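PDB 4EH1: flavohemoprotein from Vibrio cholerae O1 biovar El Tor, which probably detoxifies nitric oxide, using O2 and NAD(P)H to convert it to nitrate, and is represented here by its FAD-binding reductase domain. Local coordinates for residues S142-H156 with G170-A182. Sequence-based numbering, arbitrary orientation.
Sequences SGVTYLYACNSAKEH and GWMQQVWYRDESA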
ATOM      1  N   SER A 142     -27.715  -4.787  13.595  1.00 30.60           N
ATOM      2  CA  SER A 142     -28.378  -3.600  13.085  1.00 29.10           C
ATOM      3  C   SER A 142     -28.247  -2.431  14.103  1.00 31.78           C
ATOM      4  O   SER A 142     -27.821  -2.624  15.245  1.00 33.27           O
ATOM      5  CB  SER A 142     -29.840  -3.933  12.780  1.00 34.70           C
ATOM      6  OG  SER A 142     -30.581  -3.901  13.971  1.00 39.44           O
ATOM      7  N   GLY A 143     -28.587  -1.221  13.686  1.00 32.39           N
ATOM      8  CA  GLY A 143     -28.519  -0.064  14.570  1.00 32.67           C
ATOM      9  C   GLY A 143     -27.095   0.411  14.873  1.00 30.90           C
ATOM     10  O   GLY A 143     -26.740   0.663  16.028  1.00 34.07           O
ATOM     11  N   VAL A 144     -26.280   0.528  13.834  1.00 22.67           N
ATOM     12  CA  VAL A 144     -24.903   1.011  13.991  1.00 24.41           C
ATOM     13  C   VAL A 144     -24.713   2.406  13.354  1.00 29.26           C
ATOM     14  O   VAL A 144     -25.112   2.631  12.208  1.00 29.84           O
ATOM     15  CB  VAL A 144     -23.860   0.016  13.409  1.00 26.97           C
ATOM     16  CG1 VAL A 144     -22.424   0.542  13.628  1.00 21.94           C
ATOM     17  CG2 VAL A 144     -24.002  -1.375  14.052  1.00 22.45           C
ATOM     18  N   THR A 145     -24.138   3.332  14.124  1.00 28.51           N
ATOM     19  CA  THR A 145     -23.767   4.657  13.633  1.00 28.46           C
ATOM     20  C   THR A 145     -22.239   4.851  13.728  1.00 28.27           C
ATOM     21  O   THR A 145     -21.618   4.624  14.774  1.00 30.81           O
ATOM     22  CB  THR A 145     -24.467   5.778  14.435  1.00 27.07           C
ATOM     23  OG1 THR A 145     -25.879   5.608  14.364  1.00 27.77           O
ATOM     24  CG2 THR A 145     -24.127   7.165  13.851  1.00 23.77           C
ATOM     25  N   TYR A 146     -21.630   5.272  12.633  1.00 23.74           N
ATOM     26  CA  TYR A 146     -20.200   5.497  12.607  1.00 19.99           C
ATOM     27  C   TYR A 146     -19.900   7.003  12.449  1.00 20.65           C
ATOM     28  O   TYR A 146     -20.290   7.628  11.460  1.00 21.68           O
ATOM     29  CB  TYR A 146     -19.643   4.726  11.432  1.00 24.66           C
ATOM     30  CG  TYR A 146     -18.148   4.792  11.229  1.00 25.50           C
ATOM     31  CD1 TYR A 146     -17.595   5.680  10.304  1.00 21.84           C
ATOM     32  CD2 TYR A 146     -17.291   3.931  11.917  1.00 28.58           C
ATOM     33  CE1 TYR A 146     -16.233   5.736  10.085  1.00 21.37           C
ATOM     34  CE2 TYR A 146     -15.918   3.982  11.711  1.00 26.84           C
ATOM     35  CZ  TYR A 146     -15.399   4.880  10.781  1.00 26.32           C
ATOM     36  OH  TYR A 146     -14.046   4.935  10.551  1.00 21.04           O
ATOM     37  N   LEU A 147     -19.222   7.592  13.422  1.00 21.85           N
ATOM     38  CA  LEU A 147     -18.906   9.027  13.359  1.00 21.54           C
ATOM     39  C   LEU A 147     -17.389   9.179  13.316  1.00 27.31           C
ATOM     40  O   LEU A 147     -16.685   8.664  14.192  1.00 26.03           O
ATOM     41  CB  LEU A 147     -19.496   9.782  14.552  1.00 24.72           C
ATOM     42  CG  LEU A 147     -20.993   9.585  14.880  1.00 25.51           C
ATOM     43  CD1 LEU A 147     -21.363  10.315  16.157  1.00 23.41           C
ATOM     44  CD2 LEU A 147     -21.903  10.045  13.768  1.00 23.80           C
ATOM     45  N   TYR A 148     -16.894   9.875  12.295  1.00 21.77           N
ATOM     46  CA  TYR A 148     -15.460   9.927  12.013  1.00 23.61           C
ATOM     47  C   TYR A 148     -14.996  11.367  11.707  1.00 23.96           C
ATOM     48  O   TYR A 148     -15.650  12.096  10.941  1.00 23.38           O
ATOM     49  CB  TYR A 148     -15.107   9.008  10.823  1.00 23.93           C
ATOM     50  CG  TYR A 148     -13.600   8.917  10.578  1.00 26.15           C
ATOM     51  CD1 TYR A 148     -12.744   8.476  11.580  1.00 26.72           C
ATOM     52  CD2 TYR A 148     -13.034   9.320   9.362  1.00 25.27           C
ATOM     53  CE1 TYR A 148     -11.352   8.424  11.388  1.00 27.25           C
ATOM     54  CE2 TYR A 148     -11.630   9.281   9.153  1.00 24.36           C
ATOM     55  CZ  TYR A 148     -10.812   8.811  10.164  1.00 26.88           C
ATOM     56  OH  TYR A 148      -9.453   8.731   9.981  1.00 31.39           O
ATOM     57  N   ALA A 149     -13.884  11.772  12.318  1.00 22.21           N
ATOM     58  CA  ALA A 149     -13.282  13.080  12.045  1.00 23.62           C
ATOM     59  C   ALA A 149     -11.845  12.907  11.560  1.00 23.71           C
ATOM     60  O   ALA A 149     -11.063  12.174  12.146  1.00 25.24           O
ATOM     61  CB  ALA A 149     -13.330  13.974  13.293  1.00 25.13           C
ATOM     62  N   CYS A 150     -11.492  13.570  10.473  1.00 20.56           N
ATOM     63  CA  CYS A 150     -10.112  13.576  10.077  1.00 18.60           C
ATOM     64  C   CYS A 150      -9.829  14.961   9.510  1.00 22.83           C
ATOM     65  O   CYS A 150     -10.709  15.815   9.493  1.00 27.18           O
ATOM     66  CB  CYS A 150      -9.794  12.438   9.092  1.00 18.34           C
ATOM     67  SG  CYS A 150     -10.843  12.500   7.608  1.00 28.07           S
ATOM     68  N   ASN A 151      -8.595  15.206   9.082  1.00 26.70           N
ATOM     69  CA  ASN A 151      -8.243  16.554   8.682  1.00 29.23           C
ATOM     70  C   ASN A 151      -8.757  16.927   7.290  1.00 30.71           C
ATOM     71  O   ASN A 151      -9.069  18.085   7.036  1.00 33.78           O
ATOM     72  CB  ASN A 151      -6.733  16.736   8.738  1.00 32.45           C
ATOM     73  CG  ASN A 151      -6.186  16.629  10.155  1.00 39.41           C
ATOM     74  OD1 ASN A 151      -6.909  16.848  11.121  1.00 32.99           O
ATOM     75  ND2 ASN A 151      -4.904  16.291  10.278  1.00 37.93           N
ATOM     76  N   SER A 152      -8.800  15.946   6.387  1.00 23.21           N
ATOM     77  CA  SER A 152      -9.115  16.185   4.984  1.00 21.08           C
ATOM     78  C   SER A 152      -9.344  14.881   4.223  1.00 29.93           C
ATOM     79  O   SER A 152      -9.133  13.780   4.767  1.00 29.24           O
ATOM     80  CB  SER A 152      -7.967  16.944   4.316  1.00 22.48           C
ATOM     81  OG  SER A 152      -6.793  16.142   4.263  1.00 28.41           O
ATOM     82  N   ALA A 153      -9.719  15.022   2.952  1.00 23.60           N
ATOM     83  CA  ALA A 153      -9.975  13.877   2.097  1.00 27.71           C
ATOM     84  C   ALA A 153      -8.755  12.966   2.049  1.00 22.62           C
ATOM     85  O   ALA A 153      -8.884  11.746   2.178  1.00 21.82           O
ATOM     86  CB  ALA A 153     -10.404  14.317   0.652  1.00 25.46           C
ATOM     87  N   LYS A 154      -7.567  13.542   1.884  1.00 24.27           N
ATOM     88  CA  LYS A 154      -6.381  12.679   1.798  1.00 29.57           C
ATOM     89  C   LYS A 154      -6.059  11.921   3.090  1.00 21.45           C
ATOM     90  O   LYS A 154      -5.319  10.940   3.076  1.00 21.62           O
ATOM     91  CB  LYS A 154      -5.156  13.439   1.317  1.00 28.32           C
ATOM     92  CG  LYS A 154      -4.502  14.357   2.352  1.00 31.13           C
ATOM     93  CD  LYS A 154      -3.149  14.833   1.801  1.00 34.61           C
ATOM     94  CE  LYS A 154      -2.380  15.681   2.835  1.00 40.16           C
ATOM     95  NZ  LYS A 154      -3.075  16.975   3.144  1.00 41.82           N
ATOM     96  N   GLU A 155      -6.595  12.372   4.210  1.00 23.39           N
ATOM     97  CA  GLU A 155      -6.333  11.648   5.450  1.00 29.13           C
ATOM     98  C   GLU A 155      -7.551  10.793   5.864  1.00 26.49           C
ATOM     99  O   GLU A 155      -7.661  10.361   7.005  1.00 28.55           O
ATOM    100  CB  GLU A 155      -5.941  12.626   6.584  1.00 25.48           C
ATOM    101  CG  GLU A 155      -4.674  13.389   6.339  1.00 24.97           C
ATOM    102  CD  GLU A 155      -4.151  14.118   7.607  1.00 50.69           C
ATOM    103  OE1 GLU A 155      -4.163  13.537   8.725  1.00 45.34           O
ATOM    104  OE2 GLU A 155      -3.727  15.289   7.488  1.00 46.84           O
ATOM    105  N   HIS A 156      -8.481  10.580   4.948  1.00 23.07           N
ATOM    106  CA  HIS A 156      -9.730   9.930   5.319  1.00 20.94           C
ATOM    107  C   HIS A 156      -9.526   8.393   5.325  1.00 28.77           C
ATOM    108  O   HIS A 156      -9.817   7.713   4.343  1.00 27.39           O
ATOM    109  CB  HIS A 156     -10.811  10.341   4.314  1.00 24.55           C
ATOM    110  CG  HIS A 156     -12.183   9.823   4.631  1.00 22.45           C
ATOM    111  ND1 HIS A 156     -13.318  10.270   3.975  1.00 25.62           N
ATOM    112  CD2 HIS A 156     -12.603   8.887   5.510  1.00 23.85           C
ATOM    113  CE1 HIS A 156     -14.376   9.649   4.459  1.00 22.12           C
ATOM    114  NE2 HIS A 156     -13.970   8.801   5.391  1.00 27.90           N
ATOM    115  N   GLY A 170     -26.742  -1.446   5.873  1.00 35.95           N
ATOM    116  CA  GLY A 170     -27.798  -0.508   6.221  1.00 34.54           C
ATOM    117  C   GLY A 170     -27.528   0.322   7.481  1.00 33.60           C
ATOM    118  O   GLY A 170     -28.431   0.615   8.265  1.00 38.56           O
ATOM    119  N   TRP A 171     -26.277   0.713   7.658  1.00 27.64           N
ATOM    120  CA  TRP A 171     -25.864   1.527   8.795  1.00 26.94           C
ATOM    121  C   TRP A 171     -25.802   3.020   8.462  1.00 34.52           C
ATOM    122  O   TRP A 171     -26.106   3.413   7.335  1.00 27.40           O
ATOM    123  CB  TRP A 171     -24.483   1.083   9.260  1.00 24.03           C
ATOM    124  CG  TRP A 171     -24.487  -0.304   9.840  1.00 25.81           C
ATOM    125  CD1 TRP A 171     -25.580  -1.012  10.319  1.00 26.49           C
ATOM    126  CD2 TRP A 171     -23.346  -1.143  10.032  1.00 22.41           C
ATOM    127  NE1 TRP A 171     -25.173  -2.254  10.772  1.00 30.01           N
ATOM    128  CE2 TRP A 171     -23.810  -2.355  10.622  1.00 30.81           C
ATOM    129  CE3 TRP A 171     -21.979  -1.004   9.747  1.00 26.76           C
ATOM    130  CZ2 TRP A 171     -22.948  -3.412  10.924  1.00 29.61           C
ATOM    131  CZ3 TRP A 171     -21.108  -2.059  10.065  1.00 27.49           C
ATOM    132  CH2 TRP A 171     -21.600  -3.246  10.644  1.00 31.73           C
ATOM    133  N   MET A 172     -25.425   3.842   9.449  1.00 24.16           N
ATOM    134  CA  MET A 172     -25.389   5.281   9.248  1.00 32.83           C
ATOM    135  C   MET A 172     -23.970   5.766   9.489  1.00 30.31           C
ATOM    136  O   MET A 172     -23.268   5.250  10.361  1.00 23.60           O
ATOM    137  CB  MET A 172     -26.328   6.001  10.228  1.00 39.67           C
ATOM    138  CG  MET A 172     -27.637   5.274  10.569  1.00 41.80           C
ATOM    139  SD  MET A 172     -28.838   5.201   9.220  1.00 47.22           S
ATOM    140  CE  MET A 172     -28.953   6.922   8.680  1.00 40.95           C
ATOM    141  N   GLN A 173     -23.534   6.745   8.708  1.00 27.89           N
ATOM    142  CA  GLN A 173     -22.261   7.373   9.001  1.00 30.77           C
ATOM    143  C   GLN A 173     -22.312   8.882   8.753  1.00 30.33           C
ATOM    144  O   GLN A 173     -23.088   9.368   7.909  1.00 26.59           O
ATOM    145  CB  GLN A 173     -21.100   6.690   8.257  1.00 30.64           C
ATOM    146  CG  GLN A 173     -20.741   7.260   6.880  1.00 35.91           C
ATOM    147  CD  GLN A 173     -19.328   6.824   6.411  1.00 31.34           C
ATOM    148  OE1 GLN A 173     -18.350   6.933   7.152  1.00 28.94           O
ATOM    149  NE2 GLN A 173     -19.232   6.345   5.179  1.00 30.70           N
ATOM    150  N   GLN A 174     -21.522   9.612   9.533  1.00 23.25           N
ATOM    151  CA  GLN A 174     -21.267  11.028   9.265  1.00 27.36           C
ATOM    152  C   GLN A 174     -19.758  11.236   9.370  1.00 29.19           C
ATOM    153  O   GLN A 174     -19.131  10.775  10.324  1.00 26.22           O
ATOM    154  CB  GLN A 174     -22.005  11.950  10.249  1.00 28.80           C
ATOM    155  CG  GLN A 174     -21.765  13.463   9.978  1.00 28.62           C
ATOM    156  CD  GLN A 174     -22.084  13.862   8.524  1.00 35.70           C
ATOM    157  OE1 GLN A 174     -21.212  14.342   7.769  1.00 36.48           O
ATOM    158  NE2 GLN A 174     -23.337  13.687   8.141  1.00 28.62           N
ATOM    159  N   VAL A 175     -19.193  11.924   8.384  1.00 22.71           N
ATOM    160  CA  VAL A 175     -17.787  12.274   8.405  1.00 21.36           C
ATOM    161  C   VAL A 175     -17.544  13.811   8.527  1.00 28.19           C
ATOM    162  O   VAL A 175     -18.278  14.596   7.953  1.00 26.19           O
ATOM    163  CB  VAL A 175     -17.102  11.729   7.156  1.00 28.28           C
ATOM    164  CG1 VAL A 175     -15.686  12.298   7.024  1.00 29.54           C
ATOM    165  CG2 VAL A 175     -17.090  10.152   7.198  1.00 22.04           C
ATOM    166  N   TRP A 176     -16.534  14.216   9.305  1.00 21.77           N
ATOM    167  CA  TRP A 176     -16.115  15.619   9.416  1.00 22.45           C
ATOM    168  C   TRP A 176     -14.661  15.783   8.906  1.00 28.81           C
ATOM    169  O   TRP A 176     -13.785  14.955   9.216  1.00 26.28           O
ATOM    170  CB  TRP A 176     -16.144  16.087  10.876  1.00 22.50           C
ATOM    171  CG  TRP A 176     -17.496  16.311  11.467  1.00 24.12           C
ATOM    172  CD1 TRP A 176     -18.109  17.496  11.674  1.00 25.79           C
ATOM    173  CD2 TRP A 176     -18.389  15.306  11.952  1.00 24.35           C
ATOM    174  NE1 TRP A 176     -19.333  17.299  12.243  1.00 26.62           N
ATOM    175  CE2 TRP A 176     -19.530  15.966  12.442  1.00 24.77           C
ATOM    176  CE3 TRP A 176     -18.334  13.907  12.008  1.00 24.76           C
ATOM    177  CZ2 TRP A 176     -20.620  15.285  12.986  1.00 25.01           C
ATOM    178  CZ3 TRP A 176     -19.405  13.228  12.568  1.00 23.30           C
ATOM    179  CH2 TRP A 176     -20.532  13.924  13.054  1.00 23.10           C
ATOM    180  N   TYR A 177     -14.406  16.835   8.122  1.00 26.04           N
ATOM    181  CA  TYR A 177     -13.044  17.168   7.693  1.00 24.54           C
ATOM    182  C   TYR A 177     -12.724  18.469   8.393  1.00 32.43           C
ATOM    183  O   TYR A 177     -13.477  19.455   8.284  1.00 27.52           O
ATOM    184  CB  TYR A 177     -12.944  17.378   6.176  1.00 27.16           C
ATOM    185  CG  TYR A 177     -13.033  16.143   5.287  1.00 27.21           C
ATOM    186  CD1 TYR A 177     -12.936  14.848   5.813  1.00 24.15           C
ATOM    187  CD2 TYR A 177     -13.192  16.280   3.899  1.00 27.87           C
ATOM    188  CE1 TYR A 177     -13.010  13.721   4.979  1.00 23.82           C
ATOM    189  CE2 TYR A 177     -13.280  15.164   3.063  1.00 28.05           C
ATOM    190  CZ  TYR A 177     -13.187  13.876   3.620  1.00 25.99           C
ATOM    191  OH  TYR A 177     -13.258  12.754   2.793  1.00 26.55           O
ATOM    192  N   ARG A 178     -11.631  18.476   9.141  1.00 29.69           N
ATOM    193  CA  ARG A 178     -11.257  19.680   9.887  1.00 31.23           C
ATOM    194  C   ARG A 178     -10.855  20.829   8.960  1.00 34.70           C
ATOM    195  O   ARG A 178     -11.144  21.980   9.246  1.00 31.06           O
ATOM    196  CB  ARG A 178     -10.090  19.390  10.812  1.00 27.33           C
ATOM    197  CG  ARG A 178      -9.739  20.502  11.764  1.00 32.87           C
ATOM    198  CD  ARG A 178      -8.437  20.165  12.442  1.00 35.18           C
ATOM    199  NE  ARG A 178      -7.302  20.321  11.540  1.00 33.74           N
ATOM    200  CZ  ARG A 178      -6.087  19.863  11.810  1.00 34.43           C
ATOM    201  NH1 ARG A 178      -5.863  19.236  12.955  1.00 29.76           N
ATOM    202  NH2 ARG A 178      -5.104  20.039  10.948  1.00 32.18           N
ATOM    203  N   ASP A 179     -10.202  20.519   7.846  1.00 30.97           N
ATOM    204  CA  ASP A 179      -9.543  21.577   7.070  1.00 35.09           C
ATOM    205  C   ASP A 179     -10.122  21.892   5.693  1.00 37.91           C
ATOM    206  O   ASP A 179      -9.602  22.748   5.001  1.00 35.92           O
ATOM    207  CB  ASP A 179      -8.048  21.279   6.916  1.00 35.20           C
ATOM    208  CG  ASP A 179      -7.339  21.185   8.236  1.00 40.81           C
ATOM    209  OD1 ASP A 179      -7.756  21.901   9.161  1.00 40.63           O
ATOM    210  OD2 ASP A 179      -6.377  20.388   8.352  1.00 43.03           O
ATOM    211  N   GLU A 180     -11.160  21.192   5.263  1.00 35.56           N
ATOM    212  CA  GLU A 180     -11.742  21.518   3.962  1.00 39.87           C
ATOM    213  C   GLU A 180     -13.184  21.011   3.917  1.00 41.93           C
ATOM    214  O   GLU A 180     -13.631  20.296   4.810  1.00 32.33           O
ATOM    215  CB  GLU A 180     -10.892  20.916   2.824  1.00 38.11           C
ATOM    216  CG  GLU A 180     -10.786  19.371   2.877  1.00 38.43           C
ATOM    217  CD  GLU A 180      -9.795  18.782   1.854  1.00 44.14           C
ATOM    218  OE1 GLU A 180      -8.895  19.513   1.383  1.00 49.29           O
ATOM    219  OE2 GLU A 180      -9.919  17.588   1.516  1.00 41.57           O
ATOM    220  N   SER A 181     -13.920  21.414   2.895  1.00 42.34           N
ATOM    221  CA  SER A 181     -15.277  20.929   2.715  1.00 46.51           C
ATOM    222  C   SER A 181     -15.241  19.862   1.642  1.00 44.51           C
ATOM    223  O   SER A 181     -14.291  19.785   0.880  1.00 41.56           O
ATOM    224  CB  SER A 181     -16.161  22.064   2.223  1.00 51.19           C
ATOM    225  OG  SER A 181     -15.681  22.488   0.963  1.00 57.98           O
ATOM    226  N   ALA A 182     -16.292  19.051   1.582  1.00 46.42           N
ATOM    227  CA  ALA A 182     -16.454  18.084   0.516  1.00 46.27           C
ATOM    228  C   ALA A 182     -17.907  17.643   0.473  1.00 49.25           C
ATOM    229  O   ALA A 182     -18.644  17.803   1.451  1.00 42.29           O
ATOM    230  CB  ALA A 182     -15.543  16.883   0.744  1.00 46.03           C
TER
HETATM  231  O   HOH W   1      -3.492  16.738  13.312  1.00 59.80           O
HETATM  232  O   HOH W   2      -7.431  16.244   0.804  1.00 26.22           O
HETATM  233  O   HOH W   3     -15.447   6.693   6.481  1.00 27.48           O
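Strands 144-150 and 172-177 are the parallel neighbours of a beta-alpha-beta unit in the NAD-binding half of the reductase domain, joined through helix 159-169. Thr145 pairs with Met172 and the register holds to Cys150 with Tyr177; the backbone ladder runs from Met172 N to Val144 O (3.0 Å) as far as Arg178 N to Cys150 O, and Asp179 N to Asn151 O carries it into the turn. Where the strands begin, Val144 lays CB over one face of the Trp171 indole, 3.5 Å from the centroid of its five-membered ring. On the face that also carries Thr145 and Ala149, Leu147 CB packs against Trp176 CZ3 (4.0 Å). On the other, Tyr148 touches Ala126 and hydrogen-bonds Gly123 O through its hydroxyl, both residues of the probable NADP(+) site. Cys150 SG makes an oblique sulfur-aromatic contact with Tyr177, 3.6 Å from CE1. Beyond the strands the peptide of Ser152 and Ala153 covers one face of that ring. His156 CG is anti to the backbone N (chi1 -176°), bringing ND1 to the hydroxyl edge of the phenol, 2.8 Å from Tyr177 OH, in a hydrogen bond. Ala153 N donates to Glu180 OE2 (2.9 Å) from above the carboxylate plane. Arg178 pairs NE with Asp179 OD1 and NH2 with Asp179 OD2. This salt bridge probably fixes the guanidinium over the Asn151 amide, stacked with planes 27° apart, while Glu155 OE2 takes the amide's N-H; the histidine bond probably fixes the hydroxyl end of Tyr177 beneath the turn.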